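Local coordinates for protein phosphotransferase system, mannose/fructose/N-acetylgalactosamine-specific component IIB (Thermoanaerobacter tengcongensis, PDB 3LFJ) that probably acts as the IIB phosphotransfer component of a mannose/fructose-type sugar phosphotransferase system, relaying phosphate from a phosphohistidine protein to an incoming sugar, at residues A[108-113]-A[118-123]; A[40-45]-A[99-104]; A[149-154]-A[160-165]. All blocks are in the same frame, centred on the assembly; numbering follows the deposited sequence.

Interaction 1. Residues A[108-113]-A[118-123]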
loop_
_atom_site.group_PDB
_atom_site.type_symbol
_atom_site.label_atom_id
_atom_site.label_comp_id
_atom_site.label_asym_id
_atom_site.label_seq_id
_atom_site.Cartn_x
_atom_site.Cartn_y
_atom_site.Cartn_z
ATOM N N ASP A 108 6.165 3.768 6.412
ATOM C CA ASP A 108 7.440 3.198 6.785
ATOM C C ASP A 108 7.659 1.770 6.289
ATOM O O ASP A 108 8.761 1.397 5.869
ATOM C CB ASP A 108 7.642 3.238 8.286
ATOM C CG ASP A 108 9.038 2.821 8.666
ATOM O OD1 ASP A 108 9.207 1.774 9.323
ATOM O OD2 ASP A 108 9.995 3.519 8.244
ATOM N N THR A 109 6.617 0.944 6.348
ATOM C CA THR A 109 6.784 -0.427 5.913
ATOM C C THR A 109 6.984 -0.477 4.402
ATOM O O THR A 109 7.786 -1.258 3.902
ATOM C CB THR A 109 5.604 -1.302 6.366
ATOM O OG1 THR A 109 5.487 -1.233 7.802
ATOM C CG2 THR A 109 5.814 -2.751 5.955
ATOM N N CYS A 110 6.277 0.394 3.685
ATOM C CA CYS A 110 6.476 0.501 2.251
ATOM C C CYS A 110 7.920 0.931 1.944
ATOM O O CYS A 110 8.583 0.330 1.100
ATOM C CB CYS A 110 5.455 1.469 1.651
ATOM S SG CYS A 110 5.638 1.651 -0.135
ATOM N N LYS A 111 8.416 1.935 2.664
ATOM C CA LYS A 111 9.803 2.383 2.484
ATOM C C LYS A 111 10.789 1.244 2.723
ATOM O O LYS A 111 11.718 1.040 1.946
ATOM C CB LYS A 111 10.124 3.579 3.390
ATOM C CG LYS A 111 11.619 3.953 3.431
ATOM C CD LYS A 111 11.850 5.079 4.437
ATOM C CE LYS A 111 13.088 5.904 4.118
ATOM N NZ LYS A 111 14.329 5.105 4.029
ATOM N N ARG A 112 10.575 0.477 3.792
ATOM C CA ARG A 112 11.468 -0.644 4.057
ATOM C C ARG A 112 11.523 -1.654 2.908
ATOM O O ARG A 112 12.616 -2.142 2.548
ATOM C CB ARG A 112 11.101 -1.340 5.368
ATOM C CG ARG A 112 11.435 -0.505 6.585
ATOM C CD ARG A 112 10.749 -1.067 7.821
ATOM N NE ARG A 112 11.205 -2.425 8.089
ATOM C CZ ARG A 112 10.504 -3.314 8.791
ATOM N NH1 ARG A 112 9.314 -2.967 9.262
ATOM N NH2 ARG A 112 10.995 -4.536 9.004
ATOM N N VAL A 113 10.375 -1.995 2.319
ATOM C CA VAL A 113 10.407 -2.955 1.224
ATOM C C VAL A 113 10.995 -2.362 -0.046
ATOM O O VAL A 113 11.688 -3.052 -0.777
ATOM C CB VAL A 113 9.057 -3.631 0.916
ATOM C CG1 VAL A 113 8.597 -4.482 2.109
ATOM C CG2 VAL A 113 8.025 -2.634 0.519
ATOM N N LEU A 118 12.286 -4.172 -3.575
ATOM C CA LEU A 118 11.018 -4.550 -4.164
ATOM C C LEU A 118 10.498 -3.396 -5.027
ATOM O O LEU A 118 10.339 -2.272 -4.560
ATOM C CB LEU A 118 10.023 -4.991 -3.080
ATOM C CG LEU A 118 8.931 -5.925 -3.602
ATOM C CD1 LEU A 118 8.433 -6.901 -2.546
ATOM C CD2 LEU A 118 7.797 -5.079 -4.131
ATOM N N PRO A 119 10.265 -3.680 -6.317
ATOM C CA PRO A 119 9.932 -2.603 -7.249
ATOM C C PRO A 119 8.464 -2.281 -7.182
ATOM O O PRO A 119 7.612 -3.106 -7.492
ATOM C CB PRO A 119 10.296 -3.191 -8.610
ATOM C CG PRO A 119 10.090 -4.647 -8.459
ATOM C CD PRO A 119 10.334 -4.989 -6.993
ATOM N N ILE A 120 8.183 -1.080 -6.717
ATOM C CA ILE A 120 6.834 -0.558 -6.731
ATOM C C ILE A 120 6.799 0.637 -7.675
ATOM O O ILE A 120 7.612 1.553 -7.548
ATOM C CB ILE A 120 6.411 -0.147 -5.324
ATOM C CG1 ILE A 120 6.352 -1.390 -4.432
ATOM C CG2 ILE A 120 5.059 0.556 -5.362
ATOM C CD1 ILE A 120 5.935 -1.087 -3.002
ATOM N N THR A 121 5.864 0.601 -8.617
ATOM C CA THR A 121 5.804 1.621 -9.670
ATOM C C THR A 121 4.742 2.684 -9.388
ATOM O O THR A 121 4.897 3.841 -9.784
ATOM C CB THR A 121 5.572 1.005 -11.067
ATOM O OG1 THR A 121 4.435 0.124 -11.064
ATOM C CG2 THR A 121 6.804 0.245 -11.531
ATOM N N THR A 122 3.663 2.277 -8.720
ATOM C CA THR A 122 2.567 3.172 -8.373
ATOM C C THR A 122 2.217 2.925 -6.917
ATOM O O THR A 122 2.063 1.774 -6.498
ATOM C CB THR A 122 1.315 2.888 -9.213
ATOM O OG1 THR A 122 1.600 3.143 -10.591
ATOM C CG2 THR A 122 0.146 3.774 -8.778
ATOM N N LEU A 123 2.076 4.007 -6.162
ATOM C CA LEU A 123 1.772 3.911 -4.746
ATOM C C LEU A 123 0.583 4.799 -4.439
ATOM O O LEU A 123 0.678 6.032 -4.514
ATOM C CB LEU A 123 2.980 4.322 -3.922
ATOM C CG LEU A 123 2.784 4.238 -2.400
ATOM C CD1 LEU A 123 2.466 2.813 -1.958
ATOM C CD2 LEU A 123 4.014 4.740 -1.696
#
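Cys110 SG of the helix is met by methyl groups from two residues of 118-123. Leu123 turns both methyls of its fork to the sulfur, CD1 and CD2 each 3.8 Å from Cys110 SG, while Ile120 CD1 approaches SG to 4.0 Å. Ile120 CD1 is anti to CA (chi2 -180°), which carries the terminal methyl to the helix. One helical turn on, Val113 CG2 stands 4.4 Å from the same Ile120 CD1, a looser touch.

The single polar link is backbone to backbone: Leu118 N donates to Val113 O at 3.1 Å, with an N-H...O angle of 157° and the donor tilted 24° from the carbonyl plane. It ties the last part of the helix to the segment leading back to the sheet.

Further out, Phe104 of strand 98-104 packs on Val113 and Ile120, Ile29 lies against Leu123, and Leu151 of helix 145-158 covers Leu123 as well. Every touching residue is buried. The side-chain part of the contact is thus dispersive, depending on shape and on a polarisable sulfur among methyls, whereas direction comes from one backbone hydrogen bond at the turn.

Interaction 2. Residues A[40-45]-A[99-104]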
loop_
_atom_site.group_PDB
_atom_site.type_symbol
_atom_site.label_atom_id
_atom_site.label_comp_id
_atom_site.label_asym_id
_atom_site.label_seq_id
_atom_site.Cartn_x
_atom_site.Cartn_y
_atom_site.Cartn_z
ATOM N N THR A 40 -12.917 -4.508 -2.027
ATOM C CA THR A 40 -13.757 -5.157 -3.020
ATOM C C THR A 40 -13.822 -4.259 -4.251
ATOM O O THR A 40 -13.697 -4.730 -5.387
ATOM C CB THR A 40 -15.147 -5.451 -2.444
ATOM O OG1 THR A 40 -15.009 -6.363 -1.345
ATOM C CG2 THR A 40 -16.052 -6.068 -3.502
ATOM N N ARG A 41 -13.956 -2.954 -4.025
ATOM C CA ARG A 41 -13.915 -1.990 -5.116
ATOM C C ARG A 41 -12.569 -1.994 -5.846
ATOM O O ARG A 41 -12.519 -2.090 -7.065
ATOM C CB ARG A 41 -14.254 -0.580 -4.621
ATOM C CG ARG A 41 -15.603 -0.478 -3.926
ATOM C CD ARG A 41 -15.968 0.980 -3.687
ATOM N NE ARG A 41 -17.214 1.100 -2.939
ATOM C CZ ARG A 41 -18.419 1.086 -3.498
ATOM N NH1 ARG A 41 -18.539 0.964 -4.815
ATOM N NH2 ARG A 41 -19.501 1.195 -2.741
ATOM N N TRP A 42 -11.471 -1.918 -5.095
ATOM C CA TRP A 42 -10.151 -1.892 -5.711
ATOM C C TRP A 42 -9.846 -3.142 -6.532
ATOM O O TRP A 42 -9.281 -3.040 -7.617
ATOM C CB TRP A 42 -9.056 -1.668 -4.653
ATOM C CG TRP A 42 -8.952 -0.221 -4.262
ATOM C CD1 TRP A 42 -9.399 0.356 -3.102
ATOM C CD2 TRP A 42 -8.383 0.836 -5.046
ATOM N NE1 TRP A 42 -9.141 1.708 -3.124
ATOM C CE2 TRP A 42 -8.525 2.030 -4.305
ATOM C CE3 TRP A 42 -7.779 0.890 -6.310
ATOM C CZ2 TRP A 42 -8.088 3.269 -4.788
ATOM C CZ3 TRP A 42 -7.330 2.128 -6.788
ATOM C CH2 TRP A 42 -7.489 3.298 -6.021
ATOM N N MET A 43 -10.223 -4.315 -6.024
ATOM C CA MET A 43 -9.828 -5.551 -6.684
ATOM C C MET A 43 -10.568 -5.788 -7.989
ATOM O O MET A 43 -10.102 -6.554 -8.822
ATOM C CB MET A 43 -9.966 -6.749 -5.753
ATOM C CG MET A 43 -8.938 -6.746 -4.609
ATOM S SD MET A 43 -7.214 -6.415 -5.079
ATOM C CE MET A 43 -6.763 -7.955 -5.867
ATOM N N LYS A 44 -11.701 -5.119 -8.177
ATOM C CA LYS A 44 -12.405 -5.248 -9.455
ATOM C C LYS A 44 -11.552 -4.788 -10.640
ATOM O O LYS A 44 -11.729 -5.256 -11.768
ATOM C CB LYS A 44 -13.767 -4.555 -9.406
ATOM C CG LYS A 44 -14.829 -5.485 -8.821
ATOM C CD LYS A 44 -16.120 -4.787 -8.450
ATOM C CE LYS A 44 -17.102 -5.799 -7.872
ATOM N NZ LYS A 44 -18.399 -5.182 -7.482
ATOM N N GLY A 45 -10.604 -3.896 -10.371
ATOM C CA GLY A 45 -9.662 -3.446 -11.372
ATOM C C GLY A 45 -8.469 -4.362 -11.603
ATOM O O GLY A 45 -7.653 -4.102 -12.487
ATOM N N LYS A 99 0.180 -12.492 -9.894
ATOM C CA LYS A 99 -0.181 -11.074 -9.829
ATOM C C LYS A 99 -0.594 -10.710 -8.408
ATOM O O LYS A 99 -1.453 -11.368 -7.818
ATOM C CB LYS A 99 -1.291 -10.731 -10.829
ATOM C CG LYS A 99 -0.798 -10.718 -12.290
ATOM C CD LYS A 99 -1.938 -10.442 -13.257
ATOM C CE LYS A 99 -1.557 -10.845 -14.677
ATOM N NZ LYS A 99 -0.358 -10.109 -15.145
ATOM N N VAL A 100 0.047 -9.684 -7.858
ATOM C CA VAL A 100 -0.245 -9.264 -6.477
ATOM C C VAL A 100 -0.539 -7.770 -6.331
ATOM O O VAL A 100 0.104 -6.913 -6.953
ATOM C CB VAL A 100 0.890 -9.656 -5.478
ATOM C CG1 VAL A 100 1.145 -11.160 -5.515
ATOM C CG2 VAL A 100 2.157 -8.880 -5.766
ATOM N N PHE A 101 -1.533 -7.486 -5.496
ATOM C CA PHE A 101 -1.907 -6.121 -5.122
ATOM C C PHE A 101 -1.327 -5.967 -3.714
ATOM O O PHE A 101 -1.781 -6.644 -2.784
ATOM C CB PHE A 101 -3.438 -6.026 -5.129
ATOM C CG PHE A 101 -4.000 -4.662 -4.810
ATOM C CD1 PHE A 101 -4.765 -3.966 -5.758
ATOM C CD2 PHE A 101 -3.840 -4.103 -3.544
ATOM C CE1 PHE A 101 -5.326 -2.730 -5.463
ATOM C CE2 PHE A 101 -4.386 -2.854 -3.256
ATOM C CZ PHE A 101 -5.141 -2.172 -4.211
ATOM N N LEU A 102 -0.293 -5.142 -3.573
ATOM C CA LEU A 102 0.346 -4.960 -2.258
ATOM C C LEU A 102 -0.442 -3.982 -1.405
ATOM O O LEU A 102 -0.835 -2.912 -1.871
ATOM C CB LEU A 102 1.763 -4.435 -2.414
ATOM C CG LEU A 102 2.743 -5.317 -3.187
ATOM C CD1 LEU A 102 4.104 -4.664 -3.230
ATOM C CD2 LEU A 102 2.827 -6.689 -2.536
ATOM N N LEU A 103 -0.660 -4.363 -0.156
ATOM C CA LEU A 103 -1.350 -3.515 0.795
ATOM C C LEU A 103 -0.464 -3.332 2.028
ATOM O O LEU A 103 -0.050 -4.309 2.651
ATOM C CB LEU A 103 -2.687 -4.171 1.147
ATOM C CG LEU A 103 -3.632 -3.388 2.047
ATOM C CD1 LEU A 103 -3.891 -2.014 1.454
ATOM C CD2 LEU A 103 -4.940 -4.170 2.190
ATOM N N PHE A 104 -0.153 -2.081 2.351
ATOM C CA PHE A 104 0.647 -1.750 3.548
ATOM C C PHE A 104 -0.206 -0.999 4.530
ATOM O O PHE A 104 -1.101 -0.264 4.148
ATOM C CB PHE A 104 1.835 -0.827 3.180
ATOM C CG PHE A 104 2.758 -1.406 2.184
ATOM C CD1 PHE A 104 3.824 -2.187 2.595
ATOM C CD2 PHE A 104 2.566 -1.191 0.812
ATOM C CE1 PHE A 104 4.709 -2.744 1.661
ATOM C CE2 PHE A 104 3.446 -1.751 -0.124
ATOM C CZ PHE A 104 4.518 -2.520 0.299
#
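A Met-aromatic contact, backed by aliphatic packing on the same ring, joins helix 38-43 to strand 98-104, an inner strand of the mixed sheet that runs between strands 50-54 and 22-30. The helix and strand are far apart in sequence, and their backbones stay well separated: the closest pair of CA atoms, Met43 CA and Phe101 CA, is 8.1 Å apart. Side chains therefore do all the bridging, and no hydrogen bond crosses.

Phe101 is the centre of it. Phe101 CG lies anti to the backbone N, which extends the ring from the strand toward the helix. Met43 SD sits 4.0 Å from the ring centroid and 33° off the normal, so the sulfur is neither squarely above the ring nor at its rim. It is displaced toward the strand end of the ring, with Met43 SD 3.5 Å from Phe101 CD1. Two bends in the Met43 chain (chi2 -47°, chi3 -74°) bring the sulfur here and turn Met43 CE to within 3.9 Å of Phe101 CB. Trp42 touches the far end of the ring, from the same side as the sulfur, with its beta carbon: Trp42 CB is 4.0 Å from both Phe101 CE1 and Phe101 CZ. Its indole runs on away from the strand, and NE1 is hydrogen-bonded to Met166 O.

Phe26 of strand 22-30 meets both the Phe101 and Trp42 rings, and Phe46 meets Phe101 at a steep angle, so the sulfur contact is one part of an aromatic cluster. The three touching residues are buried. A thioether sulfur and its methyl, a methylene and ring carbons meet across the segments: one Phe101 ring takes the sulfur and the Trp42 beta carbon on one side, and the contact brings no polar group that would need a partner across it.

Interaction 3. Residues A[149-154]-A[160-165]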
loop_
_atom_site.group_PDB
_atom_site.type_symbol
_atom_site.label_atom_id
_atom_site.label_comp_id
_atom_site.label_asym_id
_atom_site.label_seq_id
_atom_site.Cartn_x
_atom_site.Cartn_y
_atom_site.Cartn_z
ATOM N N LYS A 149 7.902 14.204 3.176
ATOM C CA LYS A 149 9.317 14.135 2.803
ATOM C C LYS A 149 9.706 12.708 2.411
ATOM O O LYS A 149 10.417 12.483 1.425
ATOM C CB LYS A 149 10.209 14.648 3.942
ATOM C CG LYS A 149 10.170 16.163 4.126
ATOM N N THR A 150 9.219 11.725 3.121
ATOM C CA THR A 150 9.475 10.326 2.804
ATOM C C THR A 150 8.852 9.940 1.466
ATOM O O THR A 150 9.469 9.183 0.684
ATOM C CB THR A 150 8.939 9.411 3.921
ATOM O OG1 THR A 150 9.592 9.726 5.156
ATOM C CG2 THR A 150 9.342 7.967 3.669
ATOM N N LEU A 151 7.665 10.377 1.208
ATOM C CA LEU A 151 7.029 10.043 -0.057
ATOM C C LEU A 151 7.797 10.654 -1.230
ATOM O O LEU A 151 8.010 9.999 -2.249
ATOM C CB LEU A 151 5.562 10.472 -0.070
ATOM C CG LEU A 151 4.659 9.655 0.868
ATOM C CD1 LEU A 151 3.253 10.226 0.869
ATOM C CD2 LEU A 151 4.641 8.198 0.455
ATOM N N LEU A 152 8.245 11.891 -1.044
ATOM C CA LEU A 152 9.054 12.568 -2.054
ATOM C C LEU A 152 10.355 11.822 -2.312
ATOM O O LEU A 152 10.804 11.713 -3.458
ATOM C CB LEU A 152 9.339 14.002 -1.623
ATOM C CG LEU A 152 8.125 14.925 -1.754
ATOM C CD1 LEU A 152 8.387 16.288 -1.143
ATOM C CD2 LEU A 152 7.722 15.058 -3.217
ATOM N N GLU A 153 10.958 11.306 -1.247
ATOM C CA GLU A 153 12.193 10.546 -1.370
ATOM C C GLU A 153 11.976 9.240 -2.140
ATOM O O GLU A 153 12.818 8.841 -2.950
ATOM C CB GLU A 153 12.799 10.297 0.013
ATOM C CG GLU A 153 14.019 9.413 0.023
ATOM C CD GLU A 153 14.563 9.204 1.426
ATOM O OE1 GLU A 153 13.755 9.015 2.364
ATOM O OE2 GLU A 153 15.802 9.222 1.587
ATOM N N LEU A 154 10.849 8.571 -1.908
ATOM C CA LEU A 154 10.539 7.377 -2.685
ATOM C C LEU A 154 10.372 7.709 -4.174
ATOM O O LEU A 154 10.853 6.974 -5.037
ATOM C CB LEU A 154 9.284 6.689 -2.150
ATOM C CG LEU A 154 9.358 6.081 -0.751
ATOM C CD1 LEU A 154 8.035 5.389 -0.481
ATOM C CD2 LEU A 154 10.501 5.101 -0.610
ATOM N N VAL A 160 8.555 6.200 -8.244
ATOM C CA VAL A 160 7.190 5.781 -7.971
ATOM C C VAL A 160 6.191 6.919 -8.188
ATOM O O VAL A 160 6.424 8.059 -7.781
ATOM C CB VAL A 160 7.050 5.237 -6.529
ATOM C CG1 VAL A 160 7.508 6.271 -5.526
ATOM C CG2 VAL A 160 5.619 4.811 -6.258
ATOM N N ASP A 161 5.074 6.595 -8.828
ATOM C CA ASP A 161 3.988 7.545 -9.002
ATOM C C ASP A 161 3.134 7.470 -7.748
ATOM O O ASP A 161 2.487 6.446 -7.500
ATOM C CB ASP A 161 3.168 7.150 -10.238
ATOM C CG ASP A 161 1.977 8.069 -10.485
ATOM O OD1 ASP A 161 0.988 7.601 -11.082
ATOM O OD2 ASP A 161 2.017 9.248 -10.081
ATOM N N VAL A 162 3.142 8.545 -6.967
ATOM C CA VAL A 162 2.427 8.575 -5.692
ATOM C C VAL A 162 1.216 9.481 -5.773
ATOM O O VAL A 162 1.334 10.650 -6.182
ATOM C CB VAL A 162 3.304 9.124 -4.578
ATOM C CG1 VAL A 162 2.549 9.090 -3.250
ATOM C CG2 VAL A 162 4.599 8.315 -4.484
ATOM N N TYR A 163 0.062 8.949 -5.378
ATOM C CA TYR A 163 -1.149 9.745 -5.280
ATOM C C TYR A 163 -2.088 9.284 -4.178
ATOM O O TYR A 163 -2.056 8.121 -3.770
ATOM C CB TYR A 163 -1.872 9.810 -6.629
ATOM C CG TYR A 163 -2.325 8.487 -7.218
ATOM C CD1 TYR A 163 -1.618 7.906 -8.261
ATOM C CD2 TYR A 163 -3.478 7.846 -6.765
ATOM C CE1 TYR A 163 -2.039 6.732 -8.836
ATOM C CE2 TYR A 163 -3.892 6.645 -7.318
ATOM C CZ TYR A 163 -3.169 6.105 -8.364
ATOM O OH TYR A 163 -3.572 4.931 -8.944
ATOM N N LEU A 164 -2.896 10.219 -3.686
ATOM C CA LEU A 164 -3.923 9.952 -2.697
ATOM C C LEU A 164 -5.215 9.645 -3.413
ATOM O O LEU A 164 -5.621 10.386 -4.310
ATOM C CB LEU A 164 -4.150 11.189 -1.832
ATOM C CG LEU A 164 -3.165 11.445 -0.693
ATOM C CD1 LEU A 164 -1.743 11.620 -1.185
ATOM C CD2 LEU A 164 -3.630 12.673 0.084
ATOM N N GLN A 165 -5.871 8.567 -3.020
ATOM C CA GLN A 165 -7.174 8.218 -3.571
ATOM C C GLN A 165 -7.829 7.147 -2.717
ATOM O O GLN A 165 -7.248 6.079 -2.478
ATOM C CB GLN A 165 -7.065 7.729 -5.015
ATOM C CG GLN A 165 -8.416 7.680 -5.727
ATOM C CD GLN A 165 -8.302 7.180 -7.154
ATOM O OE1 GLN A 165 -7.353 6.483 -7.512
ATOM N NE2 GLN A 165 -9.278 7.544 -7.985
#
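Leu154 and Val160 form the tight end of this contact, close to the turn that leads from helix 145-158 into strand 161-164. Val160 CG1 presses on the helix backbone, 3.5 Å from Leu154 O, and lies 3.8 Å from Leu154 CB. A chi1 of 56° explains the approach: it sets CG1 between the backbone N and the carbonyl carbon, while CG2, anti to the backbone N, packs on Leu123 of the neighbouring strand.

Along the strand the fit slackens. Leu151 and Val162 touch by methyls alone, Leu151 CD1 to Val162 CG1 at 4.3 Å, and the CA separation widens from 6.5 Å for Leu154 CA and Val160 CA to 7.4 Å for Leu151 CA and Val162 CA. Leu175 of helix 175-182 also packs on Leu151.

Away from the strand the helix is partly exposed and mixed: Glu153 forms a salt bridge with Lys157, and Thr150, hydrogen-bonded to Asp146 O, packs on helix 107-115. Leu151 and Leu154 are buried against the strand, while Leu152 points away and packs on helix 175-182. Helix 145-158 forms the helical part of a beta-alpha-beta crossover between the adjacent parallel strands 122-127 and 161-164, the building unit of an open alpha/beta sheet.

In the fold
All three contacts fasten a helix to one mixed sheet. Interactions 1 and 3 are closest, their centres about 10 Å apart, and meet through neighbouring parallel strands: Leu123 N lies 2.8 Å from Asp161 O and Thr121 O 2.9 Å from Asp161 N, both probable hydrogen bonds. Interaction 2 lies about 15 Å from interaction 1, centre to centre. Strand 98-104 joins them, turning Phe101 to helix 38-43 and Phe104 to helix 107-115 on the opposite face, with Phe104 CE1 3.5 Å from Val113 CG2. Interactions 2 and 3, about 18 Å apart between centres, touch where Trp42 CH2 comes within 3.5 Å of Gln165 OE1.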